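Local coordinates for hypothetical protein PA3352 (Pseudomonas aeruginosa, PDB 2FUP), which is a putative FlgN-family flagella synthesis protein, and so probably acts as an export chaperone for flagellar hook-filament junction proteins, at residues Q31-R36 against L110-I115; Q21-V26 against L102-Q107; F12-G17 against E56-A61; V26-Q31 against Q42-A47; P50-L55 against G124-I129. All blocks are in the same frame, centred on the assembly; numbering follows the deposited sequence. Where two conformers were deposited one is given.

Contact 1. Residues Q31-R36 against L110-I115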
# COMPACT_ATOMS: atom_id res chain seq x y z
N GLN A 31 -16.60 -11.61 -1.17
CA GLN A 31 -18.06 -11.77 -1.31
C GLN A 31 -18.42 -12.58 -2.55
O GLN A 31 -19.31 -13.43 -2.58
CB GLN A 31 -18.74 -10.41 -1.38
CG GLN A 31 -18.61 -9.66 -0.08
CD GLN A 31 -19.20 -8.28 -0.15
OE1 GLN A 31 -20.32 -8.05 -0.66
NE2 GLN A 31 -18.45 -7.32 0.34
N ALA A 32 -17.74 -12.25 -3.64
CA ALA A 32 -17.94 -13.00 -4.86
C ALA A 32 -17.64 -14.47 -4.69
O ALA A 32 -18.36 -15.30 -5.23
CB ALA A 32 -17.05 -12.45 -5.97
N LEU A 33 -16.51 -14.78 -4.06
CA LEU A 33 -16.16 -16.19 -3.80
C LEU A 33 -17.21 -16.90 -2.98
O LEU A 33 -17.59 -18.05 -3.28
CB LEU A 33 -14.85 -16.28 -3.07
CG LEU A 33 -13.63 -15.94 -3.87
CD1 LEU A 33 -12.43 -15.78 -2.95
CD2 LEU A 33 -13.31 -16.86 -5.00
N GLU A 34 -17.66 -16.25 -1.90
CA GLU A 34 -18.73 -16.83 -1.04
C GLU A 34 -19.97 -17.11 -1.84
O GLU A 34 -20.70 -18.10 -1.60
CB GLU A 34 -19.10 -15.85 0.08
CG GLU A 34 -18.01 -15.72 1.14
CD GLU A 34 -17.71 -17.03 1.85
OE1 GLU A 34 -18.63 -17.89 1.97
OE2 GLU A 34 -16.56 -17.22 2.29
N ARG A 35 -20.27 -16.23 -2.79
CA ARG A 35 -21.50 -16.32 -3.51
C ARG A 35 -21.36 -17.06 -4.80
O ARG A 35 -22.33 -17.14 -5.57
CB ARG A 35 -22.09 -14.95 -3.79
CG ARG A 35 -22.28 -14.11 -2.60
CD ARG A 35 -22.72 -12.74 -3.08
NE ARG A 35 -22.65 -11.75 -2.03
CZ ARG A 35 -23.06 -10.49 -2.17
NH1 ARG A 35 -23.56 -10.10 -3.29
NH2 ARG A 35 -22.96 -9.62 -1.17
N ARG A 36 -20.17 -17.58 -5.06
CA ARG A 36 -19.94 -18.37 -6.28
C ARG A 36 -20.22 -17.62 -7.58
O ARG A 36 -20.72 -18.18 -8.54
CB ARG A 36 -20.72 -19.68 -6.21
CG ARG A 36 -20.42 -20.40 -4.86
N LEU A 110 -4.74 -13.29 1.71
CA LEU A 110 -4.45 -14.66 2.12
C LEU A 110 -5.73 -15.43 2.45
O LEU A 110 -5.88 -16.63 2.11
CB LEU A 110 -3.46 -14.69 3.30
CG LEU A 110 -2.04 -14.29 2.90
CD1 LEU A 110 -1.18 -14.05 4.16
CD2 LEU A 110 -1.39 -15.33 1.99
N ARG A 111 -6.66 -14.80 3.14
CA ARG A 111 -7.94 -15.45 3.40
C ARG A 111 -8.64 -15.86 2.09
O ARG A 111 -9.17 -16.97 1.98
CB ARG A 111 -8.84 -14.57 4.28
CG ARG A 111 -10.27 -15.10 4.45
CD ARG A 111 -11.25 -14.01 4.70
NE ARG A 111 -11.14 -13.05 3.61
CZ ARG A 111 -11.60 -11.81 3.65
NH1 ARG A 111 -12.27 -11.38 4.71
NH2 ARG A 111 -11.39 -11.03 2.61
N ASN A 112 -8.66 -14.98 1.10
CA ASN A 112 -9.26 -15.31 -0.21
C ASN A 112 -8.54 -16.46 -0.91
O ASN A 112 -9.19 -17.38 -1.43
CB ASN A 112 -9.23 -14.11 -1.14
CG ASN A 112 -10.19 -13.00 -0.71
OD1 ASN A 112 -10.86 -13.10 0.31
ND2 ASN A 112 -10.30 -11.98 -1.52
N GLY A 113 -7.20 -16.37 -0.96
CA GLY A 113 -6.33 -17.40 -1.57
C GLY A 113 -6.57 -18.78 -1.00
O GLY A 113 -6.63 -19.79 -1.74
N ARG A 114 -6.75 -18.85 0.31
CA ARG A 114 -7.01 -20.12 0.95
C ARG A 114 -8.32 -20.70 0.43
O ARG A 114 -8.48 -21.91 0.39
CB ARG A 114 -7.01 -19.99 2.48
CG ARG A 114 -5.62 -19.63 3.06
N ILE A 115 -9.27 -19.84 0.05
CA ILE A 115 -10.55 -20.34 -0.54
C ILE A 115 -10.33 -20.76 -2.02
O ILE A 115 -9.57 -20.10 -2.75
CB ILE A 115 -11.69 -19.28 -0.44
CG1 ILE A 115 -12.04 -18.97 1.01
CG2 ILE A 115 -12.95 -19.79 -1.14
CD1 ILE A 115 -12.87 -17.66 1.14

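Contact 2. Residues Q21-V26 against L102-Q107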
# COMPACT_ATOMS: atom_id res chain seq x y z
N GLN A 21 -8.61 1.33 -1.50
CA GLN A 21 -9.35 0.81 -2.62
C GLN A 21 -9.02 -0.68 -2.79
O GLN A 21 -9.90 -1.49 -3.11
CB GLN A 21 -9.14 1.64 -3.87
CG GLN A 21 -9.90 2.96 -3.72
CD GLN A 21 -10.16 3.63 -5.04
OE1 GLN A 21 -9.33 3.56 -5.93
NE2 GLN A 21 -11.34 4.25 -5.20
N LEU A 22 -7.75 -1.05 -2.64
CA LEU A 22 -7.35 -2.47 -2.77
C LEU A 22 -8.08 -3.34 -1.74
O LEU A 22 -8.64 -4.37 -2.06
CB LEU A 22 -5.81 -2.59 -2.65
CG LEU A 22 -5.27 -3.99 -2.86
CD1 LEU A 22 -5.62 -4.55 -4.19
CD2 LEU A 22 -3.75 -4.00 -2.65
N LEU A 23 -8.10 -2.86 -0.49
CA LEU A 23 -8.76 -3.62 0.57
C LEU A 23 -10.23 -3.84 0.21
O LEU A 23 -10.79 -4.91 0.44
CB LEU A 23 -8.57 -2.88 1.89
CG LEU A 23 -9.08 -3.56 3.12
CD1 LEU A 23 -8.45 -4.93 3.33
CD2 LEU A 23 -8.91 -2.62 4.35
N GLN A 24 -10.90 -2.79 -0.26
CA GLN A 24 -12.29 -2.91 -0.66
C GLN A 24 -12.51 -3.93 -1.81
O GLN A 24 -13.43 -4.74 -1.81
CB GLN A 24 -12.80 -1.56 -1.07
CG GLN A 24 -12.96 -0.63 0.14
CD GLN A 24 -13.14 0.83 -0.18
OE1 GLN A 24 -13.75 1.17 -1.17
NE2 GLN A 24 -12.66 1.71 0.72
N LEU A 25 -11.60 -3.88 -2.81
CA LEU A 25 -11.68 -4.87 -3.88
C LEU A 25 -11.43 -6.30 -3.40
O LEU A 25 -12.03 -7.26 -3.89
CB LEU A 25 -10.73 -4.52 -5.04
CG LEU A 25 -11.01 -3.26 -5.85
CD1 LEU A 25 -9.87 -2.97 -6.79
CD2 LEU A 25 -12.35 -3.39 -6.56
N VAL A 26 -10.49 -6.45 -2.45
CA VAL A 26 -10.29 -7.79 -1.88
C VAL A 26 -11.51 -8.30 -1.08
O VAL A 26 -11.91 -9.48 -1.14
CB VAL A 26 -9.02 -7.83 -0.98
CG1 VAL A 26 -8.88 -9.21 -0.31
CG2 VAL A 26 -7.84 -7.56 -1.81
N LEU A 102 -1.69 -1.93 4.55
CA LEU A 102 -1.01 -2.95 3.73
C LEU A 102 -1.09 -4.31 4.40
O LEU A 102 -1.27 -5.37 3.77
CB LEU A 102 0.42 -2.56 3.40
CG LEU A 102 0.59 -1.35 2.53
CD1 LEU A 102 2.08 -0.93 2.36
CD2 LEU A 102 -0.10 -1.54 1.16
N GLU A 103 -0.98 -4.33 5.73
CA GLU A 103 -1.07 -5.57 6.43
C GLU A 103 -2.51 -6.12 6.32
O GLU A 103 -2.73 -7.35 6.13
CB GLU A 103 -0.64 -5.36 7.91
CG GLU A 103 -0.92 -6.56 8.83
CD GLU A 103 -0.44 -6.29 10.29
OE1 GLU A 103 0.75 -6.52 10.55
OE2 GLU A 103 -1.26 -5.90 11.16
N ARG A 104 -3.52 -5.26 6.46
CA ARG A 104 -4.89 -5.69 6.30
C ARG A 104 -5.12 -6.28 4.90
O ARG A 104 -5.80 -7.31 4.77
CB ARG A 104 -5.83 -4.50 6.53
CG ARG A 104 -5.92 -4.06 7.98
CD ARG A 104 -6.71 -2.76 8.14
NE ARG A 104 -8.16 -2.98 8.02
CZ ARG A 104 -9.07 -2.02 7.84
NH1 ARG A 104 -8.72 -0.74 7.71
NH2 ARG A 104 -10.37 -2.35 7.76
N CYS A 105 -4.61 -5.61 3.88
CA CYS A 105 -4.73 -6.14 2.51
C CYS A 105 -4.08 -7.53 2.43
O CYS A 105 -4.64 -8.45 1.83
CB CYS A 105 -4.07 -5.24 1.51
SG CYS A 105 -4.87 -3.65 1.16
N GLN A 106 -2.89 -7.66 2.98
CA GLN A 106 -2.18 -8.94 2.88
C GLN A 106 -2.95 -10.04 3.52
O GLN A 106 -3.09 -11.14 2.93
CB GLN A 106 -0.82 -8.83 3.56
CG GLN A 106 -0.01 -10.11 3.50
CD GLN A 106 1.37 -9.85 4.13
OE1 GLN A 106 1.46 -9.63 5.36
NE2 GLN A 106 2.43 -9.83 3.30
N GLN A 107 -3.49 -9.80 4.72
CA GLN A 107 -4.25 -10.81 5.42
C GLN A 107 -5.54 -11.20 4.66
O GLN A 107 -5.91 -12.35 4.60
CB GLN A 107 -4.68 -10.27 6.80
CG GLN A 107 -3.51 -9.95 7.75
CD GLN A 107 -3.91 -9.12 8.97
OE1 GLN A 107 -4.95 -8.45 9.00
NE2 GLN A 107 -3.05 -9.15 10.00

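Contact 3. Residues F12-G17 against E56-A61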
# COMPACT_ATOMS: atom_id res chain seq x y z
N PHE A 12 2.51 9.19 0.34
CA PHE A 12 1.78 8.50 1.37
C PHE A 12 0.28 8.69 1.18
O PHE A 12 -0.46 7.72 1.34
CB PHE A 12 2.16 8.98 2.77
CG PHE A 12 3.40 8.35 3.31
CD1 PHE A 12 3.50 6.99 3.54
CD2 PHE A 12 4.51 9.11 3.64
CE1 PHE A 12 4.64 6.41 4.03
CE2 PHE A 12 5.70 8.50 4.15
CZ PHE A 12 5.75 7.13 4.35
N ALA A 13 -0.16 9.91 0.92
CA ALA A 13 -1.61 10.18 0.74
C ALA A 13 -2.14 9.35 -0.42
O ALA A 13 -3.19 8.73 -0.32
CB ALA A 13 -1.86 11.68 0.49
N GLU A 14 -1.45 9.35 -1.53
CA GLU A 14 -1.88 8.56 -2.67
C GLU A 14 -1.95 7.08 -2.34
O GLU A 14 -2.93 6.40 -2.66
CB GLU A 14 -0.91 8.72 -3.84
CG GLU A 14 -0.92 10.08 -4.48
CD GLU A 14 0.04 10.26 -5.66
OE1 GLU A 14 0.65 9.22 -6.11
OE2 GLU A 14 0.16 11.44 -6.15
N ASP A 15 -0.96 6.58 -1.62
CA ASP A 15 -0.92 5.15 -1.33
C ASP A 15 -1.97 4.73 -0.32
O ASP A 15 -2.50 3.62 -0.41
CB ASP A 15 0.49 4.68 -0.96
CG ASP A 15 1.35 4.48 -2.18
OD1 ASP A 15 2.46 3.91 -2.10
OD2 ASP A 15 0.82 4.73 -3.23
N ILE A 16 -2.30 5.58 0.65
CA ILE A 16 -3.43 5.30 1.58
C ILE A 16 -4.74 5.13 0.76
O ILE A 16 -5.53 4.21 0.98
CB ILE A 16 -3.52 6.33 2.69
CG1 ILE A 16 -2.39 6.09 3.71
CG2 ILE A 16 -4.86 6.23 3.38
CD1 ILE A 16 -2.06 7.28 4.52
N GLY A 17 -4.94 6.01 -0.21
CA GLY A 17 -6.15 5.91 -1.06
C GLY A 17 -6.10 4.60 -1.81
O GLY A 17 -7.12 3.92 -1.91
N GLU A 56 3.37 -0.35 -5.95
CA GLU A 56 4.76 -0.78 -6.20
C GLU A 56 5.65 0.44 -6.55
O GLU A 56 6.72 0.64 -5.96
CB GLU A 56 4.79 -1.81 -7.33
CG GLU A 56 6.14 -2.14 -7.97
CD GLU A 56 6.05 -2.57 -9.52
OE1 GLU A 56 5.29 -1.95 -10.33
OE2 GLU A 56 6.81 -3.49 -9.92
N ARG A 57 5.18 1.18 -7.52
CA ARG A 57 5.91 2.39 -7.97
C ARG A 57 6.04 3.39 -6.83
O ARG A 57 7.13 3.96 -6.54
CB ARG A 57 5.27 3.03 -9.20
CG ARG A 57 5.60 2.32 -10.48
CD ARG A 57 5.17 3.09 -11.72
NE ARG A 57 5.60 2.34 -12.89
CZ ARG A 57 5.62 2.80 -14.12
NH1 ARG A 57 5.18 4.03 -14.39
NH2 ARG A 57 6.05 2.01 -15.09
N ASN A 58 4.98 3.61 -6.08
CA ASN A 58 5.03 4.62 -5.07
C ASN A 58 5.91 4.11 -3.91
O ASN A 58 6.61 4.93 -3.28
CB ASN A 58 3.62 5.04 -4.65
CG ASN A 58 2.92 6.01 -5.68
OD1 ASN A 58 3.52 6.51 -6.63
ND2 ASN A 58 1.63 6.23 -5.49
N GLY A 59 5.93 2.79 -3.62
CA GLY A 59 6.87 2.33 -2.65
C GLY A 59 8.30 2.59 -3.00
O GLY A 59 9.13 2.89 -2.14
N ARG A 60 8.59 2.36 -4.28
CA ARG A 60 9.95 2.60 -4.78
C ARG A 60 10.29 4.07 -4.70
O ARG A 60 11.47 4.42 -4.48
CB ARG A 60 10.21 2.06 -6.17
CG ARG A 60 10.29 0.52 -6.18
CD ARG A 60 10.74 0.05 -7.51
NE ARG A 60 11.30 -1.29 -7.48
CZ ARG A 60 11.35 -2.11 -8.54
NH1 ARG A 60 10.73 -1.77 -9.67
NH2 ARG A 60 11.93 -3.31 -8.44
N ALA A 61 9.30 4.94 -4.90
CA ALA A 61 9.52 6.40 -4.82
C ALA A 61 9.84 6.78 -3.39
O ALA A 61 10.79 7.53 -3.13
CB ALA A 61 8.33 7.12 -5.34
O HOH W 1 -0.51 7.18 -7.12
O HOH W 2 2.75 9.00 -7.66

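Contact 4. Residues V26-Q31 against Q42-A47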
# COMPACT_ATOMS: atom_id res chain seq x y z
N VAL A 26 -10.49 -6.45 -2.45
CA VAL A 26 -10.29 -7.79 -1.88
C VAL A 26 -11.51 -8.30 -1.08
O VAL A 26 -11.91 -9.48 -1.14
CB VAL A 26 -9.02 -7.83 -0.98
CG1 VAL A 26 -8.88 -9.21 -0.31
CG2 VAL A 26 -7.84 -7.56 -1.81
N ASP A 27 -12.18 -7.40 -0.39
CA ASP A 27 -13.41 -7.76 0.31
C ASP A 27 -14.52 -8.07 -0.72
O ASP A 27 -15.36 -8.99 -0.54
CB ASP A 27 -13.89 -6.59 1.15
CG ASP A 27 -15.18 -6.91 1.91
OD1 ASP A 27 -15.11 -7.86 2.70
OD2 ASP A 27 -16.21 -6.17 1.75
N GLU A 28 -14.57 -7.30 -1.81
CA GLU A 28 -15.56 -7.52 -2.84
C GLU A 28 -15.34 -8.95 -3.44
O GLU A 28 -16.27 -9.70 -3.76
CB GLU A 28 -15.48 -6.41 -3.89
CG GLU A 28 -16.53 -6.53 -4.94
CD GLU A 28 -16.70 -5.27 -5.79
OE1 GLU A 28 -16.08 -4.24 -5.39
OE2 GLU A 28 -17.38 -5.31 -6.85
N GLU A 29 -14.06 -9.26 -3.66
CA GLU A 29 -13.71 -10.59 -4.14
C GLU A 29 -14.10 -11.74 -3.16
O GLU A 29 -14.60 -12.76 -3.57
CB GLU A 29 -12.21 -10.61 -4.47
CG GLU A 29 -11.67 -11.92 -4.97
CD GLU A 29 -10.17 -11.82 -5.14
OE1 GLU A 29 -9.71 -11.23 -6.16
OE2 GLU A 29 -9.44 -12.25 -4.23
N PHE A 30 -13.89 -11.53 -1.88
CA PHE A 30 -14.35 -12.46 -0.84
C PHE A 30 -15.85 -12.69 -0.99
O PHE A 30 -16.34 -13.85 -0.99
CB PHE A 30 -14.00 -11.89 0.54
CG PHE A 30 -14.50 -12.67 1.64
CD1 PHE A 30 -14.05 -13.95 1.84
CD2 PHE A 30 -15.40 -12.10 2.53
CE1 PHE A 30 -14.52 -14.71 2.92
CE2 PHE A 30 -15.90 -12.85 3.60
CZ PHE A 30 -15.47 -14.13 3.79
N GLN A 31 -16.60 -11.61 -1.17
CA GLN A 31 -18.06 -11.77 -1.31
C GLN A 31 -18.42 -12.58 -2.55
O GLN A 31 -19.31 -13.43 -2.58
CB GLN A 31 -18.74 -10.41 -1.38
CG GLN A 31 -18.61 -9.66 -0.08
CD GLN A 31 -19.20 -8.28 -0.15
OE1 GLN A 31 -20.32 -8.05 -0.66
NE2 GLN A 31 -18.45 -7.32 0.34
N GLN A 42 -12.63 -12.23 -12.64
CA GLN A 42 -11.68 -11.67 -13.61
C GLN A 42 -11.66 -10.15 -13.63
O GLN A 42 -10.62 -9.52 -13.76
CB GLN A 42 -11.97 -12.18 -15.03
CG GLN A 42 -11.06 -11.60 -16.13
CD GLN A 42 -11.36 -12.24 -17.48
OE1 GLN A 42 -12.44 -12.81 -17.70
NE2 GLN A 42 -10.40 -12.14 -18.39
N GLN A 43 -12.85 -9.56 -13.48
CA GLN A 43 -12.97 -8.11 -13.51
C GLN A 43 -12.36 -7.45 -12.28
O GLN A 43 -11.76 -6.38 -12.34
CB GLN A 43 -14.45 -7.71 -13.69
CG GLN A 43 -15.07 -8.18 -14.96
CD GLN A 43 -14.18 -8.08 -16.18
OE1 GLN A 43 -13.59 -7.02 -16.45
NE2 GLN A 43 -14.04 -9.17 -16.91
N LEU A 44 -12.51 -8.11 -11.13
CA LEU A 44 -11.89 -7.63 -9.91
C LEU A 44 -10.37 -7.72 -9.97
O LEU A 44 -9.67 -6.81 -9.51
CB LEU A 44 -12.42 -8.41 -8.68
CG LEU A 44 -13.91 -8.12 -8.40
CD1 LEU A 44 -14.41 -9.04 -7.35
CD2 LEU A 44 -14.11 -6.70 -8.00
N LEU A 45 -9.88 -8.79 -10.57
CA LEU A 45 -8.39 -8.85 -10.85
C LEU A 45 -7.95 -7.66 -11.70
O LEU A 45 -6.91 -7.07 -11.46
CB LEU A 45 -8.00 -10.16 -11.54
CG LEU A 45 -6.50 -10.33 -11.86
CD1 LEU A 45 -5.66 -10.24 -10.57
CD2 LEU A 45 -6.23 -11.64 -12.59
N GLY A 46 -8.74 -7.32 -12.72
CA GLY A 46 -8.41 -6.21 -13.63
C GLY A 46 -8.45 -4.89 -12.87
O GLY A 46 -7.67 -4.01 -13.13
N ALA A 47 -9.36 -4.77 -11.93
CA ALA A 47 -9.44 -3.57 -11.14
C ALA A 47 -8.26 -3.42 -10.17
O ALA A 47 -7.86 -2.29 -9.82
CB ALA A 47 -10.77 -3.54 -10.37

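Contact 5. Residues P50-L55 against G124-I129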
# COMPACT_ATOMS: atom_id res chain seq x y z
N PRO A 50 -4.13 -1.87 -11.77
CA PRO A 50 -3.52 -0.53 -11.68
C PRO A 50 -3.16 -0.12 -10.25
O PRO A 50 -2.25 0.70 -10.06
CB PRO A 50 -4.58 0.39 -12.24
CG PRO A 50 -5.88 -0.46 -12.25
CD PRO A 50 -5.45 -1.85 -12.41
N LEU A 51 -3.85 -0.65 -9.25
CA LEU A 51 -3.57 -0.25 -7.88
C LEU A 51 -2.26 -0.84 -7.42
O LEU A 51 -1.49 -0.22 -6.69
CB LEU A 51 -4.70 -0.70 -6.91
CG LEU A 51 -5.99 0.04 -7.16
CD1 LEU A 51 -7.08 -0.60 -6.30
CD2 LEU A 51 -5.87 1.52 -6.91
N MSE A 52 -2.01 -2.08 -7.79
CA MSE A 52 -0.84 -2.78 -7.30
C MSE A 52 0.41 -2.18 -7.98
O MSE A 52 1.48 -2.03 -7.35
CB MSE A 52 -0.99 -4.25 -7.62
CG MSE A 52 -2.14 -4.86 -6.88
SE MSE A 52 -2.41 -6.67 -7.45
CE MSE A 52 -2.71 -6.45 -9.28
N GLN A 53 0.23 -1.81 -9.24
CA GLN A 53 1.31 -1.10 -9.97
C GLN A 53 1.64 0.23 -9.31
O GLN A 53 2.84 0.59 -9.12
CB GLN A 53 0.88 -0.79 -11.40
N GLN A 54 0.60 0.99 -8.98
CA GLN A 54 0.78 2.27 -8.35
C GLN A 54 1.40 2.07 -6.99
O GLN A 54 2.31 2.82 -6.58
CB GLN A 54 -0.51 3.12 -8.23
CG GLN A 54 -1.06 3.60 -9.58
CD GLN A 54 -2.51 3.99 -9.56
OE1 GLN A 54 -3.39 3.19 -9.16
NE2 GLN A 54 -2.78 5.25 -9.88
N LEU A 55 0.93 1.11 -6.20
CA LEU A 55 1.55 0.88 -4.88
C LEU A 55 3.07 0.49 -4.96
O LEU A 55 3.90 0.91 -4.15
CB LEU A 55 0.76 -0.18 -4.07
CG LEU A 55 -0.61 0.32 -3.51
CD1 LEU A 55 -1.55 -0.83 -3.19
CD2 LEU A 55 -0.48 1.27 -2.33
N GLY A 124 -0.55 -11.01 -3.61
CA GLY A 124 0.25 -11.57 -2.54
C GLY A 124 1.69 -11.14 -2.71
O GLY A 124 2.32 -10.67 -1.75
N SER A 125 2.19 -11.31 -3.92
CA SER A 125 3.55 -10.86 -4.27
C SER A 125 3.82 -9.39 -3.98
O SER A 125 4.82 -9.05 -3.33
CB SER A 125 3.80 -11.07 -5.75
OG SER A 125 4.04 -12.42 -5.99
N LEU A 126 2.96 -8.51 -4.51
CA LEU A 126 3.15 -7.08 -4.36
C LEU A 126 3.20 -6.70 -2.90
O LEU A 126 3.99 -5.84 -2.52
CB LEU A 126 2.01 -6.31 -5.02
CG LEU A 126 1.79 -4.89 -4.48
CD1 LEU A 126 2.68 -3.88 -5.21
CD2 LEU A 126 0.31 -4.54 -4.57
N LEU A 127 2.32 -7.30 -2.10
CA LEU A 127 2.24 -7.00 -0.67
C LEU A 127 3.48 -7.54 0.06
O LEU A 127 3.99 -6.89 1.00
CB LEU A 127 0.93 -7.53 -0.07
CG LEU A 127 -0.27 -6.74 -0.62
CD1 LEU A 127 -1.57 -7.47 -0.37
CD2 LEU A 127 -0.32 -5.39 0.02
N ASN A 128 3.99 -8.69 -0.39
CA ASN A 128 5.27 -9.21 0.16
C ASN A 128 6.34 -8.16 -0.04
O ASN A 128 7.00 -7.74 0.91
CB ASN A 128 5.71 -10.51 -0.52
CG ASN A 128 4.90 -11.70 -0.08
OD1 ASN A 128 4.25 -11.68 0.97
ND2 ASN A 128 4.92 -12.76 -0.88
N ILE A 129 6.48 -7.72 -1.29
CA ILE A 129 7.47 -6.72 -1.68
C ILE A 129 7.32 -5.42 -0.86
O ILE A 129 8.31 -4.94 -0.28
CB ILE A 129 7.35 -6.42 -3.19
CG1 ILE A 129 7.73 -7.66 -3.99
CG2 ILE A 129 8.19 -5.19 -3.59
CD1 ILE A 129 7.12 -7.68 -5.35

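Contact 1. Residues Q31-R36 against L110-I115
Leu33 and Ile115 cover the most surface here, where the last turn of helix 7-34 meets the end of helix 88-114. Leu33 sends one methyl against the partner helix: Leu33 CD1 lies 3.9 Å from Asn112 O and 4.0 Å from Asn112 CB. The same methyl only grazes Ile115, with Leu33 CD1 4.4 Å from Ile115 CB. Ile115 does more with its long branch. CG1 stands beside the backbone N (chi1 -63°), and Ile115 CD1 at its end comes 3.9 Å from Glu34 OE2; the two side chains run at about a right angle. The amide of Asn112 reaches an earlier part of helix 7-34, where ND2 bonds to Glu29 OE2 and to Val26 O, while Asn112 OD1 takes an N-H from Arg111 NH2 at 3.1 Å, the donor tilted 33° out of the carbonyl plane. Just beyond, Arg36 takes a positive phi and closes helix 7-34 with a Schellman motif. Across 31-36 and 110-115 the touch is therefore light and without directional bonds, one methyl near the Asn112 carbonyl oxygen and another near a single oxygen of Glu34, while polar bonding falls to the amide of Asn112, whose partners lie one to two turns back along helix 7-34.

Contact 2. Residues Q21-V26 against L102-Q107
Cys105 SG sits against helix 7-34, and Leu23 and Cys105 are the nearest CA pair of the two segments, 5.1 Å apart. The sulfur lies beside its own backbone N (chi1 -71°) and rests in the angle between two leucines: Cys105 SG is 3.8 Å from Leu23 CB and 4.0 Å from Leu22 CD2. It also comes within 3.7 Å of the backbone N of Leu23, so the thiol touches the main chain as well as side chains. This is the dense, buried part, and Cys105 is also backed by Leu127 of helix 121-130. The solvent side, at the exposed Arg104, rests on Leu23 alone, which splits its two methyls: Leu23 CD1 lies 3.8 Å from Arg104 O, while Leu23 CD2 stands over the centre of one guanidinium face, 3.5 Å from Arg104 CZ. That contact is just as close, but it is a single methyl against a single face. The bend of the arginine chain at chi3 (76°) sets the flat group across the end of Leu23, the two side chains crossing at about a right angle. The short axes run nearly parallel, 19° apart and 9.3 Å at closest approach, a small crossing angle like that of neighbouring helices in a long alpha-helical bundle.

Contact 3. Residues F12-G17 against E56-A61
Asn58 is gripped by two carboxylates of helix 7-34, and direct hydrogen bonding carries most of the contact. Its ND2 gives one N-H to Asp15 OD2 at 2.8 Å in a nearly straight bond (161°). The acceptor lies in the amide plane, yet the nitrogen meets the carboxylate from above, 38° out of the plane of Asp15. A second, weak bond joins Asn58 ND2 to Glu14 OE1 at 3.2 Å. Water strengthens this side: one water donates to Glu14 OE1 and accepts from Asn58 ND2, and another donates to Glu14 OE1 and, at 2.8 Å, to Asn58 OD1, so both ends of the amide are tied to the glutamate. The helices concerned, 7-34 and 39-68, form an antiparallel hairpin of the bundle, the short axes here 10.1 Å apart with their directions at 152°. Charge adds a further tie, since Asp15 OD1 forms a salt bridge with Arg62, one turn after Asn58, leaving OD2 to serve the amide. Apolar packing is slight: Leu11, one turn before Asp15, packs against Asn58 and also touches Ala61.

Contact 4. Residues V26-Q31 against Q42-A47
Helices 7-34 and 39-68 face each other here with the CA atoms of Glu29 and Leu44 6.7 Å apart, the nearest pair in the two segments. Leu44 makes the contact almost alone, dividing its methyls between two glutamates. Leu44 CD1 presses on the helix backbone, 3.6 Å from Glu29 CA and 3.9 Å from Glu29 CB. Leu44 CD2 meets the extended chain of Glu28 at a slant, 3.7 Å from Glu28 CD, where the carboxylate begins. Both glutamate side chains are extended, with CG anti to the backbone N (chi1 -177° in Glu28), but as neighbours on the helix they leave it in different directions. Glu28 stays exposed, whereas Glu29 runs inward to a salt bridge with Lys48 through OE1 and a hydrogen bond from Asn112 through OE2; these partners would favour its charged form. Leu25, a turn before Glu28, also packs on Leu44. One leucine set against the stems of charged residues, beside a buried carboxylate bonded to Lys48 of helix 39-68 and to Asn112 of helix 88-114, joins the arms of the helical hairpin near the loop that connects them.

Contact 5. Residues P50-L55 against G124-I129
In Leu126, CG stands anti to the backbone N (chi1 157°) and chi2 is 86°, and this turns both methyls of the leucine onto helix 39-68. They meet different parts of Met52, which is present as selenomethionine. Leu126 CD1 comes down on the main chain, 3.1 Å from Met52 O, while Leu126 CD2 lies 3.3 Å from Met52 CB and 3.4 Å from Met52 CG. These carbon distances are shorter than ordinary van der Waals contact, so the leucine is pressed hard against the root of the Met52 side chain, and the two side chains meet at a slant. The rest of Met52 leads away from segment 124-129: chi3 of -58° bends the chain at its end, and the selenium takes no part in the touch. Leu55, one turn on, touches the first of these methyls more loosely, with Leu55 CB 4.3 Å from Leu126 CD1. All three residues are buried, and Leu126 supplies more than half of the surface they cover. The short helix 121-130 is thereby seated on helix 39-68, with Leu127 turned to Leu102 and Cys105 of helix 88-114, while from helix 39-68 Leu51 meets His18 and Leu25, and Leu55 meets Asp15, of helix 7-34.

Four of the five contacts use helix 7-34: contacts 1 and 2 set it beside helix 88-114, contacts 3 and 4 beside helix 39-68, and contact 5 adds helix 121-130. Contacts 1 and 4 lie with centres about 9 Å apart and are joined by Asn112 ND2, 2.9 Å from Glu29 OE2; the same nitrogen reaches Val26 O, which belongs to contacts 2 and 4. Contact 5 lies about 10 Å, centre to centre, from both contact 2 and contact 3, touching contact 2 through Leu51 and Leu127 and contact 3 through Leu55 and Leu126. Contacts 1 and 3 are farthest apart, about 27 Å between centres.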